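Local coordinates for protein polysaccharide deacetylase (Ammonifex degensii, PDB 4WCJ) that probably removes N-acetyl groups from poly-beta-1,6-N-acetyl-D-glucosamine, as a zinc-binding deacetylase of carbohydrate esterase family 4, at residues C41-L46 with T96-D101; F119-I124 with E141-M146. All blocks are in the same frame, centred on the assembly; numbering follows the deposited sequence.

From the N terminus, the chain first forms strand 36-42, and contact 1 closes a long loop when 96-101, at the end of strand 91-99, returns beside 41-46. About fifty residues lie in between, among them helices 55-67 and 75-82. Only after this does contact 2 open: strand 119-123 runs next to strand 91-99 in the parallel sheet, and helix 140-148 then folds back over it. The contacts follow in series, neither nested nor crossed. They touch through the sheet, where probable hydrogen bonds, 2.8 Å each, link F97 O with F122 N and D99 N with F122 O. Contact 1 ties strand to strand at the zinc end, and contact 2 ties the sheet to an outer helix.

Contact 1 of 2, residues C41-L46 with T96-D101; sequences CYHRVL and TFDDGD. With ZN (zinc ion), chain B.
Y42 lays its CB over one face of the F97 ring, 3.7 Å from the centroid, a CH-pi contact. The two rings are nearly parallel but slid apart, barely overlapping. V45 CG2 meets the rim of the same F97 ring, 3.8 Å from CE2, with H43 O at its edge. Were F97 cut back to an alanine, Y42 CB and V45 CG2 would probably lose their common partner and a gap would open beneath V104 and A108 of helix 102-114. Parallel-strand bonds set this register: Y42 N donates almost straight to T96 O (2.9 Å, 177°), and D98 N to Y42 O. Where the strands part, water 1 donates to H43 O and D98 O and accepts from D101 N. H43 leans back, CG beside its own backbone N (chi1 -75°), which brings NE2 to 2.6 Å from water 2, in the ring plane. Water 2 donates to D98 OD2, which R245 holds by a salt bridge, and ligates zinc. D99 OD1 binds the metal at 2.2 Å, while its OD2 accepts from water 4, another zinc ligand. The direct R44 NE–D101 OD1 salt bridge is long (4.0 Å) and supplemented by water 3; R44 NH2 bonds R50 O, and D101, the N-cap of helix 102-114, bonds S103 through OD2. H157 and H162 complete the Asp-His-His zinc site characteristic of family 4 carbohydrate esterases.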
ATOM      1  N   CYS A  41      -0.618  -3.274   5.472  1.00 38.24           N
ATOM      2  CA  CYS A  41       0.411  -3.396   4.453  1.00 35.54           C
ATOM      3  C   CYS A  41       0.915  -4.835   4.365  1.00 33.72           C
ATOM      4  O   CYS A  41       1.583  -5.336   5.277  1.00 33.15           O
ATOM      5  CB  CYS A  41       1.580  -2.449   4.731  1.00 36.30           C
ATOM      6  SG  CYS A  41       2.955  -2.636   3.567  1.00 34.04           S
ATOM      7  N   TYR A  42       0.573  -5.488   3.259  1.00 31.72           N
ATOM      8  CA  TYR A  42       1.066  -6.819   2.914  1.00 31.96           C
ATOM      9  C   TYR A  42       2.109  -6.718   1.801  1.00 30.79           C
ATOM     10  O   TYR A  42       2.224  -5.679   1.141  1.00 28.69           O
ATOM     11  CB  TYR A  42      -0.073  -7.733   2.453  1.00 30.76           C
ATOM     12  CG  TYR A  42      -1.147  -8.042   3.467  1.00 31.89           C
ATOM     13  CD1 TYR A  42      -1.015  -9.119   4.342  1.00 34.84           C
ATOM     14  CD2 TYR A  42      -2.310  -7.284   3.531  1.00 31.16           C
ATOM     15  CE1 TYR A  42      -2.006  -9.419   5.264  1.00 36.82           C
ATOM     16  CE2 TYR A  42      -3.304  -7.572   4.454  1.00 33.97           C
ATOM     17  CZ  TYR A  42      -3.148  -8.645   5.313  1.00 37.33           C
ATOM     18  OH  TYR A  42      -4.132  -8.941   6.229  1.00 40.21           O
ATOM     19  N   HIS A  43       2.884  -7.782   1.605  1.00 35.16           N
ATOM     20  CA  HIS A  43       3.829  -7.842   0.493  1.00 29.87           C
ATOM     21  C   HIS A  43       3.573  -9.066  -0.370  1.00 33.59           C
ATOM     22  O   HIS A  43       3.159  -8.962  -1.526  1.00 33.31           O
ATOM     23  CB  HIS A  43       5.272  -7.858   1.004  1.00 29.91           C
ATOM     24  CG  HIS A  43       5.740  -6.528   1.500  1.00 40.16           C
ATOM     25  ND1 HIS A  43       5.498  -6.084   2.780  1.00 40.09           N
ATOM     26  CD2 HIS A  43       6.424  -5.537   0.879  1.00 38.13           C
ATOM     27  CE1 HIS A  43       6.014  -4.876   2.929  1.00 38.41           C
ATOM     28  NE2 HIS A  43       6.583  -4.523   1.792  1.00 37.14           N
ATOM     29  N   ARG A  44       3.807 -10.234   0.213  1.00 32.77           N
ATOM     30  CA  ARG A  44       3.688 -11.487  -0.519  1.00 32.98           C
ATOM     31  C   ARG A  44       2.692 -12.420   0.126  1.00 35.54           C
ATOM     32  O   ARG A  44       2.550 -12.452   1.346  1.00 39.24           O
ATOM     33  CB  ARG A  44       5.043 -12.185  -0.614  1.00 32.87           C
ATOM     34  CG  ARG A  44       6.096 -11.348  -1.304  1.00 32.35           C
ATOM     35  CD  ARG A  44       7.494 -11.807  -0.957  1.00 36.75           C
ATOM     36  NE  ARG A  44       8.485 -10.867  -1.465  1.00 40.23           N
ATOM     37  CZ  ARG A  44       9.647 -10.618  -0.868  1.00 44.07           C
ATOM     38  NH1 ARG A  44      10.497  -9.745  -1.398  1.00 43.48           N
ATOM     39  NH2 ARG A  44       9.966 -11.251   0.255  1.00 47.76           N
ATOM     40  N   VAL A  45       2.018 -13.190  -0.711  1.00 33.66           N
ATOM     41  CA  VAL A  45       1.163 -14.256  -0.231  1.00 44.56           C
ATOM     42  C   VAL A  45       1.761 -15.561  -0.748  1.00 42.76           C
ATOM     43  O   VAL A  45       1.494 -15.991  -1.874  1.00 35.81           O
ATOM     44  CB  VAL A  45      -0.281 -14.060  -0.683  1.00 46.04           C
ATOM     45  CG1 VAL A  45      -1.144 -15.180  -0.158  1.00 38.29           C
ATOM     46  CG2 VAL A  45      -0.787 -12.717  -0.172  1.00 35.53           C
ATOM     47  N   LEU A  46       2.613 -16.149   0.088  1.00 40.15           N
ATOM     48  CA  LEU A  46       3.523 -17.216  -0.306  1.00 39.74           C
ATOM     49  C   LEU A  46       3.771 -18.168   0.865  1.00 39.79           C
ATOM     50  O   LEU A  46       3.718 -17.758   2.032  1.00 40.73           O
ATOM     51  CB  LEU A  46       4.854 -16.630  -0.796  1.00 37.27           C
ATOM     52  CG  LEU A  46       4.846 -15.946  -2.163  1.00 34.52           C
ATOM     53  CD1 LEU A  46       6.209 -15.365  -2.472  1.00 33.51           C
ATOM     54  CD2 LEU A  46       4.438 -16.967  -3.213  1.00 34.26           C
ATOM     55  N   THR A  96      -3.753  -2.937   1.593  1.00 34.68           N
ATOM     56  CA  THR A  96      -2.734  -2.521   0.629  1.00 32.09           C
ATOM     57  C   THR A  96      -1.603  -3.546   0.501  1.00 28.12           C
ATOM     58  O   THR A  96      -1.285  -4.284   1.450  1.00 29.53           O
ATOM     59  CB  THR A  96      -2.110  -1.135   0.986  1.00 29.40           C
ATOM     60  OG1 THR A  96      -1.140  -1.278   2.035  1.00 30.86           O
ATOM     61  CG2 THR A  96      -3.185  -0.132   1.381  1.00 30.33           C
ATOM     62  N   PHE A  97      -0.998  -3.569  -0.683  1.00 25.84           N
ATOM     63  CA  PHE A  97       0.174  -4.388  -0.973  1.00 26.29           C
ATOM     64  C   PHE A  97       1.298  -3.530  -1.530  1.00 26.86           C
ATOM     65  O   PHE A  97       1.044  -2.671  -2.377  1.00 27.88           O
ATOM     66  CB  PHE A  97      -0.155  -5.483  -1.990  1.00 26.71           C
ATOM     67  CG  PHE A  97      -0.909  -6.639  -1.415  1.00 29.23           C
ATOM     68  CD1 PHE A  97      -2.258  -6.538  -1.152  1.00 33.63           C
ATOM     69  CD2 PHE A  97      -0.257  -7.829  -1.138  1.00 31.82           C
ATOM     70  CE1 PHE A  97      -2.954  -7.606  -0.628  1.00 38.05           C
ATOM     71  CE2 PHE A  97      -0.948  -8.901  -0.611  1.00 36.33           C
ATOM     72  CZ  PHE A  97      -2.292  -8.788  -0.349  1.00 39.43           C
ATOM     73  N   ASP A  98       2.527  -3.777  -1.076  1.00 27.10           N
ATOM     74  CA  ASP A  98       3.724  -3.099  -1.601  1.00 27.62           C
ATOM     75  C   ASP A  98       4.602  -3.999  -2.460  1.00 25.01           C
ATOM     76  O   ASP A  98       4.863  -5.125  -2.073  1.00 26.81           O
ATOM     77  CB  ASP A  98       4.598  -2.565  -0.462  1.00 27.46           C
ATOM     78  CG  ASP A  98       4.044  -1.305   0.165  1.00 31.65           C
ATOM     79  OD1 ASP A  98       2.925  -0.881  -0.207  1.00 31.65           O
ATOM     80  OD2 ASP A  98       4.731  -0.751   1.047  1.00 30.68           O
ATOM     81  N   ASP A  99       5.032  -3.450  -3.601  1.00 26.06           N
ATOM     82  CA  ASP A  99       6.167  -3.862  -4.461  1.00 26.46           C
ATOM     83  C   ASP A  99       5.733  -4.291  -5.868  1.00 27.48           C
ATOM     84  O   ASP A  99       6.161  -3.692  -6.860  1.00 26.61           O
ATOM     85  CB  ASP A  99       7.018  -4.977  -3.838  1.00 28.74           C
ATOM     86  CG  ASP A  99       7.786  -4.498  -2.622  1.00 27.99           C
ATOM     87  OD1 ASP A  99       7.732  -3.291  -2.350  1.00 28.49           O
ATOM     88  OD2 ASP A  99       8.422  -5.327  -1.939  1.00 30.17           O
ATOM     89  N   GLY A 100       4.897  -5.322  -5.958  1.00 26.50           N
ATOM     90  CA  GLY A 100       4.445  -5.793  -7.253  1.00 26.72           C
ATOM     91  C   GLY A 100       4.577  -7.298  -7.409  1.00 25.95           C
ATOM     92  O   GLY A 100       4.522  -7.819  -8.527  1.00 26.18           O
ATOM     93  N   ASP A 101       4.753  -8.002  -6.291  1.00 23.92           N
ATOM     94  CA  ASP A 101       5.017  -9.438  -6.348  1.00 24.98           C
ATOM     95  C   ASP A 101       3.937 -10.206  -7.117  1.00 24.28           C
ATOM     96  O   ASP A 101       2.753  -9.911  -6.998  1.00 26.77           O
ATOM     97  CB  ASP A 101       5.149 -10.020  -4.946  1.00 28.60           C
ATOM     98  CG  ASP A 101       5.777 -11.398  -4.956  1.00 31.17           C
ATOM     99  OD1 ASP A 101       7.018 -11.484  -5.100  1.00 36.55           O
ATOM    100  OD2 ASP A 101       5.046 -12.400  -4.823  1.00 29.98           O
TER
HETATM  101 ZN    ZN B 301       8.394  -2.011  -0.735  1.00 31.88          ZN
HETATM  102  O   HOH W   1       3.970  -7.163  -3.693  1.00 27.19           O
HETATM  103  O   HOH W   2       7.217  -2.087   1.246  1.00 31.86           O
HETATM  104  O   HOH W   3       8.455  -9.652  -3.662  1.00 38.76           O
HETATM  105  O   HOH W   4       9.135  -3.870   0.276  1.00 42.55           O

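Contact 2 of 2, residues F119-I124 with E141-M146; sequences FLFFVI and EQIKEM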
ATOM      1  N   PHE A 119      -8.497  -3.201  -2.861  1.00 32.27           N
ATOM      2  CA  PHE A 119      -7.157  -3.063  -2.315  1.00 30.51           C
ATOM      3  C   PHE A 119      -6.330  -2.071  -3.121  1.00 29.61           C
ATOM      4  O   PHE A 119      -6.590  -1.829  -4.300  1.00 30.35           O
ATOM      5  CB  PHE A 119      -6.454  -4.431  -2.238  1.00 32.83           C
ATOM      6  CG  PHE A 119      -6.272  -5.119  -3.572  1.00 34.43           C
ATOM      7  CD1 PHE A 119      -7.352  -5.679  -4.242  1.00 37.20           C
ATOM      8  CD2 PHE A 119      -5.007  -5.240  -4.131  1.00 36.05           C
ATOM      9  CE1 PHE A 119      -7.179  -6.313  -5.455  1.00 36.20           C
ATOM     10  CE2 PHE A 119      -4.829  -5.880  -5.343  1.00 36.15           C
ATOM     11  CZ  PHE A 119      -5.912  -6.423  -6.001  1.00 35.07           C
ATOM     12  N   LEU A 120      -5.341  -1.473  -2.465  1.00 27.69           N
ATOM     13  CA  LEU A 120      -4.425  -0.564  -3.124  1.00 27.22           C
ATOM     14  C   LEU A 120      -3.098  -1.294  -3.340  1.00 24.57           C
ATOM     15  O   LEU A 120      -2.503  -1.805  -2.393  1.00 29.95           O
ATOM     16  CB  LEU A 120      -4.217   0.707  -2.289  1.00 30.76           C
ATOM     17  CG  LEU A 120      -4.138   2.054  -3.022  1.00 32.55           C
ATOM     18  CD1 LEU A 120      -4.042   3.232  -2.036  1.00 34.26           C
ATOM     19  CD2 LEU A 120      -2.999   2.085  -4.021  1.00 32.12           C
ATOM     20  N   PHE A 121      -2.640  -1.334  -4.585  1.00 27.00           N
ATOM     21  CA  PHE A 121      -1.415  -2.041  -4.956  1.00 25.49           C
ATOM     22  C   PHE A 121      -0.337  -1.027  -5.321  1.00 24.56           C
ATOM     23  O   PHE A 121      -0.394  -0.438  -6.414  1.00 27.72           O
ATOM     24  CB  PHE A 121      -1.701  -2.969  -6.140  1.00 23.96           C
ATOM     25  CG  PHE A 121      -0.676  -4.062  -6.353  1.00 26.23           C
ATOM     26  CD1 PHE A 121       0.309  -4.333  -5.406  1.00 29.61           C
ATOM     27  CD2 PHE A 121      -0.694  -4.802  -7.537  1.00 27.05           C
ATOM     28  CE1 PHE A 121       1.242  -5.348  -5.626  1.00 29.77           C
ATOM     29  CE2 PHE A 121       0.245  -5.806  -7.758  1.00 27.33           C
ATOM     30  CZ  PHE A 121       1.197  -6.083  -6.805  1.00 28.44           C
ATOM     31  N   PHE A 122       0.625  -0.822  -4.422  1.00 24.83           N
ATOM     32  CA  PHE A 122       1.719   0.108  -4.669  1.00 25.64           C
ATOM     33  C   PHE A 122       2.845  -0.592  -5.420  1.00 24.24           C
ATOM     34  O   PHE A 122       3.558  -1.396  -4.838  1.00 27.40           O
ATOM     35  CB  PHE A 122       2.255   0.673  -3.351  1.00 25.72           C
ATOM     36  CG  PHE A 122       1.256   1.496  -2.576  1.00 28.66           C
ATOM     37  CD1 PHE A 122       1.043   2.833  -2.890  1.00 26.79           C
ATOM     38  CD2 PHE A 122       0.547   0.942  -1.516  1.00 28.50           C
ATOM     39  CE1 PHE A 122       0.143   3.594  -2.156  1.00 26.34           C
ATOM     40  CE2 PHE A 122      -0.359   1.702  -0.785  1.00 30.16           C
ATOM     41  CZ  PHE A 122      -0.558   3.027  -1.107  1.00 29.70           C
ATOM     42  N   VAL A 123       3.017  -0.288  -6.700  1.00 23.65           N
ATOM     43  CA  VAL A 123       4.024  -0.992  -7.478  1.00 23.90           C
ATOM     44  C   VAL A 123       5.292  -0.182  -7.745  1.00 25.21           C
ATOM     45  O   VAL A 123       5.258   1.043  -7.887  1.00 26.43           O
ATOM     46  CB  VAL A 123       3.437  -1.480  -8.820  1.00 24.15           C
ATOM     47  CG1 VAL A 123       2.186  -2.327  -8.564  1.00 27.36           C
ATOM     48  CG2 VAL A 123       3.079  -0.314  -9.760  1.00 25.06           C
ATOM     49  N   ILE A 124       6.411  -0.891  -7.770  1.00 22.69           N
ATOM     50  CA  ILE A 124       7.680  -0.357  -8.235  1.00 21.00           C
ATOM     51  C   ILE A 124       7.609  -0.377  -9.751  1.00 24.61           C
ATOM     52  O   ILE A 124       7.879  -1.398 -10.387  1.00 23.47           O
ATOM     53  CB  ILE A 124       8.871  -1.175  -7.751  1.00 27.05           C
ATOM     54  CG1 ILE A 124       8.791  -1.383  -6.238  1.00 27.98           C
ATOM     55  CG2 ILE A 124      10.162  -0.471  -8.124  1.00 29.02           C
ATOM     56  CD1 ILE A 124       9.717  -2.435  -5.732  1.00 25.27           C
ATOM     57  N   GLU A 141       0.042  -6.920 -17.932  1.00 26.72           N
ATOM     58  CA  GLU A 141      -1.227  -7.573 -18.269  1.00 29.29           C
ATOM     59  C   GLU A 141      -1.947  -8.012 -17.005  1.00 25.37           C
ATOM     60  O   GLU A 141      -3.162  -7.889 -16.887  1.00 30.30           O
ATOM     61  CB  GLU A 141      -1.008  -8.787 -19.172  1.00 32.96           C
ATOM     62  CG  GLU A 141      -0.497  -8.464 -20.546  1.00 42.54           C
ATOM     63  CD  GLU A 141      -0.542  -9.666 -21.467  1.00 56.53           C
ATOM     64  OE1 GLU A 141      -0.428  -9.475 -22.698  1.00 64.46           O
ATOM     65  OE2 GLU A 141      -0.699 -10.801 -20.960  1.00 60.67           O
ATOM     66  N   GLN A 142      -1.179  -8.525 -16.053  1.00 27.43           N
ATOM     67  CA  GLN A 142      -1.754  -9.038 -14.826  1.00 26.00           C
ATOM     68  C   GLN A 142      -2.272  -7.915 -13.938  1.00 23.66           C
ATOM     69  O   GLN A 142      -3.343  -8.031 -13.352  1.00 25.91           O
ATOM     70  CB  GLN A 142      -0.726  -9.898 -14.090  1.00 24.00           C
ATOM     71  CG  GLN A 142      -0.576 -11.296 -14.702  1.00 28.47           C
ATOM     72  CD  GLN A 142       0.704 -11.993 -14.276  1.00 29.58           C
ATOM     73  OE1 GLN A 142       1.659 -11.346 -13.833  1.00 27.28           O
ATOM     74  NE2 GLN A 142       0.729 -13.317 -14.412  1.00 31.80           N
ATOM     75  N   ILE A 143      -1.528  -6.814 -13.858  1.00 21.49           N
ATOM     76  CA  ILE A 143      -1.993  -5.640 -13.116  1.00 20.52           C
ATOM     77  C   ILE A 143      -3.271  -5.076 -13.759  1.00 22.89           C
ATOM     78  O   ILE A 143      -4.258  -4.779 -13.064  1.00 25.51           O
ATOM     79  CB  ILE A 143      -0.898  -4.565 -13.066  1.00 20.48           C
ATOM     80  CG1 ILE A 143       0.234  -5.018 -12.136  1.00 22.10           C
ATOM     81  CG2 ILE A 143      -1.472  -3.225 -12.598  1.00 24.88           C
ATOM     82  CD1 ILE A 143       1.497  -4.221 -12.283  1.00 26.17           C
ATOM     83  N   LYS A 144      -3.256  -4.961 -15.085  1.00 23.28           N
ATOM     84  CA  LYS A 144      -4.414  -4.477 -15.824  1.00 25.74           C
ATOM     85  C   LYS A 144      -5.649  -5.326 -15.559  1.00 27.15           C
ATOM     86  O   LYS A 144      -6.750  -4.789 -15.419  1.00 28.03           O
ATOM     87  CB  LYS A 144      -4.117  -4.432 -17.326  1.00 24.54           C
ATOM     88  CG  LYS A 144      -3.202  -3.287 -17.736  1.00 27.26           C
ATOM     89  CD  LYS A 144      -2.769  -3.398 -19.181  1.00 30.67           C
ATOM     90  CE  LYS A 144      -1.761  -2.315 -19.537  1.00 34.21           C
ATOM     91  NZ  LYS A 144      -1.390  -2.330 -20.975  1.00 37.45           N
ATOM     92  N   GLU A 145      -5.476  -6.641 -15.491  1.00 25.99           N
ATOM     93  CA  GLU A 145      -6.612  -7.532 -15.263  1.00 29.45           C
ATOM     94  C   GLU A 145      -7.194  -7.279 -13.869  1.00 27.88           C
ATOM     95  O   GLU A 145      -8.412  -7.290 -13.671  1.00 28.70           O
ATOM     96  CB  GLU A 145      -6.191  -8.995 -15.425  1.00 33.63           C
ATOM     97  CG  GLU A 145      -7.231  -9.990 -14.956  1.00 36.17           C
ATOM     98  CD  GLU A 145      -6.771 -11.433 -15.081  1.00 39.81           C
ATOM     99  OE1 GLU A 145      -7.495 -12.320 -14.581  1.00 43.42           O
ATOM    100  OE2 GLU A 145      -5.698 -11.682 -15.678  1.00 35.72           O
ATOM    101  N   MET A 146      -6.324  -7.035 -12.899  1.00 26.73           N
ATOM    102  CA  MET A 146      -6.801  -6.760 -11.552  1.00 27.29           C
ATOM    103  C   MET A 146      -7.500  -5.410 -11.466  1.00 25.10           C
ATOM    104  O   MET A 146      -8.523  -5.281 -10.793  1.00 27.56           O
ATOM    105  CB  MET A 146      -5.646  -6.838 -10.556  1.00 27.05           C
ATOM    106  CG  MET A 146      -5.159  -8.264 -10.369  1.00 27.65           C
ATOM    107  SD  MET A 146      -3.975  -8.436  -9.008  1.00 30.12           S
ATOM    108  CE  MET A 146      -2.590  -7.500  -9.680  1.00 22.80           C
TER
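M146 brings both its sulfur and its methyl to the strand, each against a different phenylalanine. SD lies at the edge of the F119 ring, 4.1 Å from CZ and close to the ring plane, a Met-aromatic contact. CE reaches F121 instead, 3.8 Å from CE2, because the chain bends at its last torsion (chi3 -67°). This is the tighter part. Toward the end of the strand the fit is looser: I143 CG1 stands 4.4 Å from F121 CE2, and its CD1 is 4.2 Å from V123 CG1. V123 CG1 sits above the centre of the F121 ring, 3.8 Å from its plane, so V123 packs on that ring face and also meets I143. No hydrogen bond joins the segments, and their axes stay 11.4 Å apart at closest approach. The other side of the helix is solvent-facing, with E141, K144 and E145 exposed; E145 OE2 nevertheless reaches Y105 OH of helix 102-114. Residues 141-146 of the helix run nearly antiparallel to 119-123 (159°), and I143 also touches V154 of strand 152-156, the next parallel strand. Strand 119-123, helix 140-148 and strand 152-156 thus form a beta-alpha-beta crossover, the building unit of this family's beta/alpha barrel.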